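Phenol hydroxylase component phN (Pseudomonas stutzeri, PDB 3U52) probably forms the diiron hydroxylase component of a multicomponent phenol hydroxylase, the part that would oxidise phenols at its carboxylate-bridged diiron centre. Local coordinates at residues E67-K70 / K71-A74; R92-N95 / A96-F100; A148-H151 / Y152-F156. All blocks are in the same frame, centred on the assembly; numbering follows the deposited sequence.

Contact 1: E67-K70 / K71-A74; sequences EKEK and KLYA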
ATOM      1  N   GLU A  67      -7.363  -7.827   0.069  1.00 22.44           N
ATOM      2  CA  GLU A  67      -7.392  -6.351  -0.038  1.00 23.75           C
ATOM      3  C   GLU A  67      -6.623  -5.660   1.102  1.00 23.37           C
ATOM      4  O   GLU A  67      -5.785  -4.769   0.826  1.00 20.77           O
ATOM      5  CB  GLU A  67      -8.825  -5.815  -0.176  1.00 24.48           C
ATOM      6  CG  GLU A  67      -8.935  -4.273  -0.284  1.00 33.29           C
ATOM      7  CD  GLU A  67      -8.419  -3.679  -1.641  1.00 43.09           C
ATOM      8  OE1 GLU A  67      -8.180  -4.459  -2.613  1.00 45.80           O
ATOM      9  OE2 GLU A  67      -8.267  -2.419  -1.736  1.00 47.14           O
ATOM     10  N   LYS A  68      -6.860  -6.104   2.344  1.00 21.84           N
ATOM     11  CA  LYS A  68      -6.147  -5.608   3.513  1.00 22.62           C
ATOM     12  C   LYS A  68      -4.648  -5.911   3.414  1.00 23.12           C
ATOM     13  O   LYS A  68      -3.813  -5.027   3.693  1.00 22.20           O
ATOM     14  CB  LYS A  68      -6.700  -6.252   4.790  1.00 22.70           C
ATOM     15  CG  LYS A  68      -8.233  -5.995   4.970  1.00 28.32           C
ATOM     16  CD  LYS A  68      -8.914  -7.042   5.949  1.00 33.89           C
ATOM     17  CE  LYS A  68      -8.226  -7.117   7.297  1.00 31.53           C
ATOM     18  NZ  LYS A  68      -8.441  -5.783   7.894  1.00 34.83           N
ATOM     19  N   GLU A  69      -4.305  -7.159   3.046  1.00 23.04           N
ATOM     20  CA  GLU A  69      -2.894  -7.579   2.874  1.00 24.23           C
ATOM     21  C   GLU A  69      -2.088  -6.807   1.823  1.00 23.86           C
ATOM     22  O   GLU A  69      -0.919  -6.466   2.053  1.00 24.58           O
ATOM     23  CB  GLU A  69      -2.782  -9.079   2.569  1.00 24.36           C
ATOM     24  CG  GLU A  69      -3.200  -9.998   3.721  1.00 29.45           C
ATOM     25  CD  GLU A  69      -2.133 -10.126   4.797  1.00 36.87           C
ATOM     26  OE1 GLU A  69      -2.283  -9.526   5.897  1.00 37.11           O
ATOM     27  OE2 GLU A  69      -1.131 -10.835   4.537  1.00 43.72           O
ATOM     28  N   LYS A  70      -2.671  -6.608   0.655  1.00 22.47           N
ATOM     29  CA  LYS A  70      -2.011  -5.863  -0.392  1.00 22.98           C
ATOM     30  C   LYS A  70      -1.687  -4.432   0.091  1.00 21.66           C
ATOM     31  O   LYS A  70      -0.607  -3.942  -0.149  1.00 20.95           O
ATOM     32  CB  LYS A  70      -2.818  -5.915  -1.681  1.00 23.54           C
ATOM     33  CG  LYS A  70      -2.057  -5.288  -2.905  1.00 30.05           C
ATOM     34  CD  LYS A  70      -2.133  -6.149  -4.235  1.00 40.04           C
ATOM     35  CE  LYS A  70      -3.559  -6.137  -4.892  1.00 44.71           C
ATOM     36  NZ  LYS A  70      -3.569  -6.251  -6.423  1.00 48.95           N
ATOM     37  N   LYS A  71      -2.610  -3.827   0.847  1.00 21.58           N
ATOM     38  CA  LYS A  71      -2.402  -2.495   1.437  1.00 22.23           C
ATOM     39  C   LYS A  71      -1.341  -2.466   2.544  1.00 21.71           C
ATOM     40  O   LYS A  71      -0.497  -1.568   2.542  1.00 20.16           O
ATOM     41  CB  LYS A  71      -3.719  -1.846   1.876  1.00 21.55           C
ATOM     42  CG  LYS A  71      -4.677  -1.625   0.678  1.00 26.59           C
ATOM     43  CD  LYS A  71      -5.835  -0.665   0.978  1.00 33.18           C
ATOM     44  CE  LYS A  71      -6.770  -1.199   2.057  1.00 38.86           C
ATOM     45  NZ  LYS A  71      -8.219  -0.847   1.753  1.00 45.95           N
ATOM     46  N   LEU A  72      -1.380  -3.475   3.428  1.00 21.03           N
ATOM     47  CA  LEU A  72      -0.447  -3.652   4.533  1.00 21.50           C
ATOM     48  C   LEU A  72       0.981  -3.811   4.045  1.00 20.43           C
ATOM     49  O   LEU A  72       1.862  -3.128   4.547  1.00 19.20           O
ATOM     50  CB  LEU A  72      -0.848  -4.895   5.363  1.00 22.10           C
ATOM     51  CG  LEU A  72       0.032  -5.219   6.597  1.00 27.38           C
ATOM     52  CD1 LEU A  72      -0.438  -4.414   7.774  1.00 29.58           C
ATOM     53  CD2 LEU A  72       0.037  -6.687   6.969  1.00 28.49           C
ATOM     54  N   TYR A  73       1.218  -4.705   3.085  1.00 18.98           N
ATOM     55  CA  TYR A  73       2.540  -4.932   2.533  1.00 20.13           C
ATOM     56  C   TYR A  73       3.134  -3.770   1.722  1.00 20.25           C
ATOM     57  O   TYR A  73       4.335  -3.534   1.768  1.00 20.54           O
ATOM     58  CB  TYR A  73       2.600  -6.248   1.737  1.00 20.75           C
ATOM     59  CG  TYR A  73       2.699  -7.394   2.724  1.00 22.69           C
ATOM     60  CD1 TYR A  73       3.937  -7.763   3.278  1.00 24.71           C
ATOM     61  CD2 TYR A  73       1.546  -8.013   3.201  1.00 22.23           C
ATOM     62  CE1 TYR A  73       4.006  -8.805   4.235  1.00 26.87           C
ATOM     63  CE2 TYR A  73       1.609  -9.046   4.151  1.00 26.24           C
ATOM     64  CZ  TYR A  73       2.834  -9.432   4.661  1.00 25.17           C
ATOM     65  OH  TYR A  73       2.914 -10.450   5.607  1.00 25.55           O
ATOM     66  N   ALA A  74       2.272  -3.030   1.044  1.00 20.06           N
ATOM     67  CA  ALA A  74       2.687  -1.788   0.334  1.00 20.26           C
ATOM     68  C   ALA A  74       3.248  -0.797   1.343  1.00 20.92           C
ATOM     69  O   ALA A  74       4.253  -0.146   1.078  1.00 20.47           O
ATOM     70  CB  ALA A  74       1.506  -1.164  -0.361  1.00 19.64           C
TER
HETATM   71  O   HOH W   1       0.879 -12.488   5.585  1.00 26.37           O
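E69 and Y73 lie side by side one turn apart on helix 58-81, and this is the tightly packed part of the contact. Carboxylate and ring planes stand 77° apart, with E69 OE2 3.3 Å from Y73 CE2. With CG swung beside its own backbone N (chi1 -78°), the Y73 ring sets CD2 3.1 Å from E69 O, which lies in the ring plane at its edge. That carbonyl also accepts the Y73 N-H. At the polar ends one water joins the pair, 2.8 Å from E69 OE2, to which it donates, and 2.9 Å from Y73 OH. Helix 125-155 supplies the stronger partners: R140 pairs with E69 OE1, and H147 ND1 bonds Y73 OH. L72 adds CD2, 3.8 Å from E69 OE1, and packs on T144, T224 and S228.

The other side is looser. E67 and K71 cross obliquely, and their salt bridge is long, E67 OE2 to K71 NZ 3.8 Å; the backbone bond from K71 N to E67 O is weak too. E67 OE1 instead pairs with K70 of the second subunit, while K71 packs on A74 of that subunit. The chemistry therefore splits the helix: a buried carboxylate, probably kept charged by R140, ties it to the helix bundle, while the partly exposed E67, K70 and K71 meet the other copy.

Contact 2: R92-N95 / A96-F100; sequences RYVN and ALKLF
N95 and K98 run side by side, and their ends meet where K98 NZ donates to N95 OD1 at 3.0 Å. The ammonium sits above the plane of the amide carbonyl, 48° out of it, and not on a lone pair. K98 is extended beyond CG, which carries CD and CE alongside OD1 on the way. D491 makes a salt bridge to the same ammonium, and OD1 accepts again from H349 N, so both atoms have a second partner. The other half of the amide turns back: N95 ND2 donates to R92 O at 2.9 Å, with that oxygen close to the amide plane. N95 N reaches R92 O from the same face at 3.1 Å, so that carbonyl takes two donors; with ND2 on R92 O and OD1 taking K98 NZ and H349 N, the amide is held at both ends. A water bonds weakly to ND2 and to K98 NZ.

Along the backbone, A96 N donates to Y93 O at 3.0 Å, three residues back, while K98 N to V94 O and L99 N to N95 O are bonds of the alpha-helical spacing. Y93 crosses L97, its CE2 3.8 Å from L97 CD1, and its hydroxyl is held by D219. The contact lies near the N-terminal end of helix 94-103, buried among its neighbours: A96 and L99 pack on methionines of helix 254-283, F100 meets F210 edge to face and touches a xenon, and L97 lies against helix 125-155.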
ATOM      1  N   ARG A  92      14.583   4.135  22.806  1.00 20.97           N
ATOM      2  CA  ARG A  92      14.059   3.439  23.999  1.00 21.43           C
ATOM      3  C   ARG A  92      12.786   2.692  23.613  1.00 19.84           C
ATOM      4  O   ARG A  92      12.482   1.626  24.159  1.00 21.21           O
ATOM      5  CB  ARG A  92      13.732   4.384  25.177  1.00 20.64           C
ATOM      6  CG  ARG A  92      14.981   4.971  25.877  1.00 25.94           C
ATOM      7  CD  ARG A  92      14.610   5.923  27.055  1.00 28.09           C
ATOM      8  NE  ARG A  92      13.674   6.967  26.615  1.00 36.05           N
ATOM      9  CZ  ARG A  92      12.976   7.795  27.410  1.00 41.55           C
ATOM     10  NH1 ARG A  92      13.071   7.707  28.742  1.00 44.46           N
ATOM     11  NH2 ARG A  92      12.151   8.714  26.872  1.00 40.39           N
ATOM     12  N   TYR A  93      12.021   3.276  22.684  1.00 20.60           N
ATOM     13  CA  TYR A  93      10.722   2.715  22.267  1.00 19.55           C
ATOM     14  C   TYR A  93      10.885   1.309  21.718  1.00 19.43           C
ATOM     15  O   TYR A  93       9.978   0.491  21.866  1.00 20.32           O
ATOM     16  CB  TYR A  93      10.047   3.622  21.195  1.00 19.55           C
ATOM     17  CG  TYR A  93       8.877   2.936  20.477  1.00 20.31           C
ATOM     18  CD1 TYR A  93       7.576   2.914  21.043  1.00 21.21           C
ATOM     19  CD2 TYR A  93       9.067   2.266  19.272  1.00 22.94           C
ATOM     20  CE1 TYR A  93       6.518   2.280  20.386  1.00 19.74           C
ATOM     21  CE2 TYR A  93       8.028   1.629  18.617  1.00 19.59           C
ATOM     22  CZ  TYR A  93       6.770   1.646  19.152  1.00 23.66           C
ATOM     23  OH  TYR A  93       5.788   0.963  18.455  1.00 23.85           O
ATOM     24  N   VAL A  94      12.012   1.008  21.065  1.00 19.12           N
ATOM     25  CA  VAL A  94      12.164  -0.281  20.397  1.00 19.13           C
ATOM     26  C   VAL A  94      12.145  -1.451  21.442  1.00 20.06           C
ATOM     27  O   VAL A  94      11.783  -2.583  21.102  1.00 17.89           O
ATOM     28  CB  VAL A  94      13.387  -0.312  19.510  1.00 20.53           C
ATOM     29  CG1 VAL A  94      13.542  -1.667  18.761  1.00 22.01           C
ATOM     30  CG2 VAL A  94      13.325   0.870  18.518  1.00 21.25           C
ATOM     31  N   ASN A  95      12.458  -1.144  22.695  1.00 19.03           N
ATOM     32  CA  ASN A  95      12.334  -2.135  23.765  1.00 20.14           C
ATOM     33  C   ASN A  95      10.943  -2.734  23.960  1.00 19.75           C
ATOM     34  O   ASN A  95      10.840  -3.895  24.331  1.00 20.56           O
ATOM     35  CB  ASN A  95      12.946  -1.584  25.040  1.00 20.57           C
ATOM     36  CG  ASN A  95      14.451  -1.328  24.849  1.00 20.61           C
ATOM     37  OD1 ASN A  95      15.231  -2.262  24.788  1.00 19.91           O
ATOM     38  ND2 ASN A  95      14.830  -0.076  24.672  1.00 22.29           N
ATOM     39  N   ALA A  96       9.910  -1.969  23.638  1.00 19.62           N
ATOM     40  CA  ALA A  96       8.556  -2.460  23.638  1.00 20.83           C
ATOM     41  C   ALA A  96       8.428  -3.507  22.552  1.00 21.42           C
ATOM     42  O   ALA A  96       7.745  -4.498  22.748  1.00 21.93           O
ATOM     43  CB  ALA A  96       7.621  -1.366  23.396  1.00 21.34           C
ATOM     44  N   LEU A  97       9.126  -3.336  21.430  1.00 22.28           N
ATOM     45  CA  LEU A  97       9.031  -4.313  20.315  1.00 22.56           C
ATOM     46  C   LEU A  97       9.829  -5.607  20.543  1.00 22.81           C
ATOM     47  O   LEU A  97       9.467  -6.687  20.015  1.00 22.35           O
ATOM     48  CB  LEU A  97       9.385  -3.650  18.966  1.00 23.25           C
ATOM     49  CG  LEU A  97       8.616  -2.352  18.586  1.00 25.17           C
ATOM     50  CD1 LEU A  97       9.143  -1.763  17.258  1.00 24.42           C
ATOM     51  CD2 LEU A  97       7.080  -2.528  18.531  1.00 27.61           C
ATOM     52  N   LYS A  98      10.937  -5.502  21.298  1.00 21.56           N
ATOM     53  CA  LYS A  98      11.736  -6.711  21.703  1.00 21.49           C
ATOM     54  C   LYS A  98      10.884  -7.609  22.585  1.00 22.64           C
ATOM     55  O   LYS A  98      10.825  -8.813  22.378  1.00 21.78           O
ATOM     56  CB  LYS A  98      12.989  -6.289  22.455  1.00 20.45           C
ATOM     57  CG  LYS A  98      13.852  -5.321  21.643  1.00 19.02           C
ATOM     58  CD  LYS A  98      14.974  -4.708  22.451  1.00 19.90           C
ATOM     59  CE  LYS A  98      15.572  -3.475  21.716  1.00 20.23           C
ATOM     60  NZ  LYS A  98      16.855  -3.059  22.361  1.00 25.49           N
ATOM     61  N   LEU A  99      10.180  -6.989  23.526  1.00 22.93           N
ATOM     62  CA  LEU A  99       9.181  -7.652  24.358  1.00 25.65           C
ATOM     63  C   LEU A  99       8.032  -8.260  23.529  1.00 25.32           C
ATOM     64  O   LEU A  99       7.622  -9.401  23.741  1.00 25.69           O
ATOM     65  CB  LEU A  99       8.650  -6.636  25.377  1.00 25.77           C
ATOM     66  CG  LEU A  99       7.791  -6.921  26.610  1.00 31.82           C
ATOM     67  CD1 LEU A  99       8.240  -8.161  27.440  1.00 32.64           C
ATOM     68  CD2 LEU A  99       7.833  -5.663  27.512  1.00 35.45           C
ATOM     69  N   PHE A 100       7.516  -7.503  22.592  1.00 25.20           N
ATOM     70  CA  PHE A 100       6.466  -8.004  21.723  1.00 26.26           C
ATOM     71  C   PHE A 100       6.861  -9.215  20.876  1.00 26.22           C
ATOM     72  O   PHE A 100       6.144 -10.212  20.893  1.00 26.54           O
ATOM     73  CB  PHE A 100       5.954  -6.904  20.810  1.00 27.83           C
ATOM     74  CG  PHE A 100       4.685  -7.283  20.060  1.00 32.41           C
ATOM     75  CD1 PHE A 100       4.757  -7.818  18.773  1.00 33.54           C
ATOM     76  CD2 PHE A 100       3.428  -7.105  20.642  1.00 36.60           C
ATOM     77  CE1 PHE A 100       3.606  -8.175  18.099  1.00 33.46           C
ATOM     78  CE2 PHE A 100       2.248  -7.466  19.947  1.00 36.81           C
ATOM     79  CZ  PHE A 100       2.340  -8.005  18.690  1.00 32.95           C
TER
HETATM   80  O   HOH W   2      16.788   0.422  22.428  1.00 22.75           O

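Contact 3: A148-H151 / Y152-F156; sequences AMSH and YNKHF. With CU (copper (II) ion), chain J.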
ATOM      1  N   ALA A 148       6.501  -7.255   9.985  1.00 18.36           N
ATOM      2  CA  ALA A 148       6.458  -5.886  10.541  1.00 20.48           C
ATOM      3  C   ALA A 148       7.749  -5.516  11.256  1.00 22.05           C
ATOM      4  O   ALA A 148       8.248  -4.407  11.101  1.00 23.98           O
ATOM      5  CB  ALA A 148       5.262  -5.681  11.507  1.00 18.98           C
ATOM      6  N   MET A 149       8.241  -6.448  12.072  1.00 22.73           N
ATOM      7  CA  MET A 149       9.416  -6.273  12.920  1.00 23.31           C
ATOM      8  C   MET A 149      10.730  -6.452  12.153  1.00 22.93           C
ATOM      9  O   MET A 149      11.802  -6.113  12.655  1.00 22.79           O
ATOM     10  CB  MET A 149       9.389  -7.273  14.069  1.00 22.51           C
ATOM     11  CG  MET A 149       8.300  -7.023  15.146  1.00 28.79           C
ATOM     12  SD  MET A 149       8.470  -5.316  15.723  1.00 37.81           S
ATOM     13  CE  MET A 149       7.219  -4.370  14.859  1.00 34.86           C
ATOM     14  N   SER A 150      10.633  -6.947  10.927  1.00 22.73           N
ATOM     15  CA  SER A 150      11.792  -7.336  10.170  1.00 23.24           C
ATOM     16  C   SER A 150      12.796  -6.203  10.042  1.00 22.88           C
ATOM     17  O   SER A 150      13.989  -6.394  10.237  1.00 22.42           O
ATOM     18  CB  SER A 150      11.364  -7.773   8.785  1.00 24.28           C
ATOM     19  OG  SER A 150      12.443  -8.454   8.187  1.00 27.26           O
ATOM     20  N   HIS A 151      12.290  -5.016   9.754  1.00 21.47           N
ATOM     21  CA  HIS A 151      13.139  -3.881   9.460  1.00 21.56           C
ATOM     22  C   HIS A 151      13.716  -3.364  10.786  1.00 20.23           C
ATOM     23  O   HIS A 151      14.851  -2.882  10.810  1.00 20.48           O
ATOM     24  CB  HIS A 151      12.327  -2.787   8.741  1.00 21.37           C
ATOM     25  CG  HIS A 151      13.154  -1.606   8.308  1.00 24.32           C
ATOM     26  ND1 HIS A 151      14.036  -1.666   7.249  1.00 26.07           N
ATOM     27  CD2 HIS A 151      13.262  -0.357   8.820  1.00 25.15           C
ATOM     28  CE1 HIS A 151      14.603  -0.484   7.086  1.00 27.92           C
ATOM     29  NE2 HIS A 151      14.143   0.328   8.026  1.00 27.37           N
ATOM     30  N   TYR A 152      12.978  -3.525  11.882  1.00 19.54           N
ATOM     31  CA  TYR A 152      13.508  -3.117  13.213  1.00 19.55           C
ATOM     32  C   TYR A 152      14.679  -4.004  13.620  1.00 19.58           C
ATOM     33  O   TYR A 152      15.681  -3.518  14.158  1.00 18.57           O
ATOM     34  CB  TYR A 152      12.430  -3.072  14.293  1.00 19.64           C
ATOM     35  CG  TYR A 152      11.483  -1.887  14.173  1.00 22.36           C
ATOM     36  CD1 TYR A 152      10.203  -2.036  13.658  1.00 25.30           C
ATOM     37  CD2 TYR A 152      11.879  -0.611  14.621  1.00 22.21           C
ATOM     38  CE1 TYR A 152       9.325  -0.925  13.572  1.00 26.13           C
ATOM     39  CE2 TYR A 152      11.056   0.486  14.505  1.00 24.88           C
ATOM     40  CZ  TYR A 152       9.772   0.330  13.999  1.00 24.20           C
ATOM     41  OH  TYR A 152       8.964   1.448  13.905  1.00 21.53           O
ATOM     42  N   ASN A 153      14.548  -5.302  13.330  1.00 20.56           N
ATOM     43  CA  ASN A 153      15.592  -6.303  13.555  1.00 20.83           C
ATOM     44  C   ASN A 153      16.895  -5.999  12.810  1.00 21.46           C
ATOM     45  O   ASN A 153      17.992  -6.325  13.294  1.00 21.54           O
ATOM     46  CB  ASN A 153      15.095  -7.712  13.173  1.00 19.73           C
ATOM     47  CG  ASN A 153      16.196  -8.767  13.307  1.00 20.86           C
ATOM     48  OD1 ASN A 153      16.603  -9.421  12.309  1.00 22.56           O
ATOM     49  ND2 ASN A 153      16.714  -8.914  14.511  1.00 14.79           N
ATOM     50  N   LYS A 154      16.803  -5.376  11.639  1.00 21.76           N
ATOM     51  CA  LYS A 154      18.036  -4.956  10.945  1.00 22.18           C
ATOM     52  C   LYS A 154      18.802  -3.812  11.601  1.00 22.57           C
ATOM     53  O   LYS A 154      20.015  -3.638  11.311  1.00 22.56           O
ATOM     54  CB  LYS A 154      17.727  -4.578   9.503  1.00 23.43           C
ATOM     55  CG  LYS A 154      17.038  -5.736   8.772  1.00 24.89           C
ATOM     56  CD  LYS A 154      16.815  -5.431   7.310  1.00 26.80           C
ATOM     57  CE  LYS A 154      15.938  -6.499   6.710  1.00 30.20           C
ATOM     58  NZ  LYS A 154      15.886  -6.347   5.216  1.00 33.58           N
ATOM     59  N   HIS A 155      18.140  -3.026  12.443  1.00 21.03           N
ATOM     60  CA  HIS A 155      18.747  -1.780  12.934  1.00 21.39           C
ATOM     61  C   HIS A 155      18.896  -1.686  14.451  1.00 21.00           C
ATOM     62  O   HIS A 155      19.528  -0.731  14.946  1.00 21.06           O
ATOM     63  CB  HIS A 155      17.964  -0.558  12.434  1.00 21.01           C
ATOM     64  CG  HIS A 155      18.104  -0.346  10.957  1.00 22.39           C
ATOM     65  ND1 HIS A 155      19.222   0.247  10.403  1.00 20.45           N
ATOM     66  CD2 HIS A 155      17.310  -0.707   9.918  1.00 22.99           C
ATOM     67  CE1 HIS A 155      19.121   0.240   9.083  1.00 23.66           C
ATOM     68  NE2 HIS A 155      17.958  -0.314   8.760  1.00 23.86           N
ATOM     69  N   PHE A 156      18.255  -2.617  15.162  1.00 19.93           N
ATOM     70  CA  PHE A 156      18.224  -2.612  16.637  1.00 20.72           C
ATOM     71  C   PHE A 156      18.515  -4.018  17.209  1.00 21.15           C
ATOM     72  O   PHE A 156      18.353  -5.006  16.509  1.00 21.71           O
ATOM     73  CB  PHE A 156      16.870  -2.076  17.173  1.00 20.65           C
ATOM     74  CG  PHE A 156      16.586  -0.628  16.782  1.00 22.36           C
ATOM     75  CD1 PHE A 156      17.117   0.433  17.514  1.00 23.41           C
ATOM     76  CD2 PHE A 156      15.837  -0.349  15.640  1.00 24.08           C
ATOM     77  CE1 PHE A 156      16.888   1.768  17.135  1.00 25.51           C
ATOM     78  CE2 PHE A 156      15.562   0.974  15.244  1.00 21.97           C
ATOM     79  CZ  PHE A 156      16.083   2.046  16.000  1.00 23.54           C
TER
HETATM   80 CU    CU J 515      20.554   1.053  11.794  1.00 32.70          CU
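H151 and H155, one turn apart near the C-terminal end of helix 125-155, cross with their rings 56° apart and centroids 4.9 Å from each other. H155 leads to the metal. Its CB is turned toward the preceding turn, and CG stands beside its own backbone N (chi1 -69°), which carries the ring out past the H151 carbonyl. CB and CG both pass close to the copper ion, on the ND1 side of the ring. On the other side, CD2 lies 3.4 Å from H151 O, which is at the ring edge near its plane, and 3.8 Å above one face of H151, toward the rim. NE2 follows, 3.8 Å from H151 CE1. Across the ring ND1 binds the copper ion at 2.1 Å, with CE1 beside it, and H494 supplies the second histidine nitrogen. H85 links the pair, stacking on H155 and hydrogen-bonding H151 NE2. Replacing H151 by an alanine would probably leave H85 without this bond and open a gap beside H155 CD2 and NE2, the ring then held by copper and H85 with less support.

M149 forms an oblique Met-aromatic contact with Y152, SD 5.3 Å from the ring centroid and CE 4.0 Å from CD1; D219 holds the Y152 hydroxyl. Between the two halves of the stretch the backbone has one firm bond, N153 N to M149 O at 2.9 Å; K154 N has two weak ones, to S150 O and H151 O. M149 and A148 line a xenon pocket. Helix 94-103 packs on M149, Y152 and F156, helix 58-81 on A148 and H151, and helix 490-498 on F156, while another protein chain meets S150, N153 and K154.

Overall arrangement
From the N terminus the chain passes contact 1 midway along helix 58-81, then contact 2 near the N-terminal end of helix 94-103, then contact 3 near the end of helix 125-155. Each is a local contact within one continuous stretch, so none closes a loop; they come in series and neither nest nor cross. Contacts 2 and 3 are neighbours in space, with centres about 11 Å apart, and pack directly through V94 on F156 and L97 on M149 and Y152. Contact 1 touches neither, but its helix lies along 125-155. Helix 125-155 thus joins 58-81 to 94-103 within the hydroxylase helical bundle.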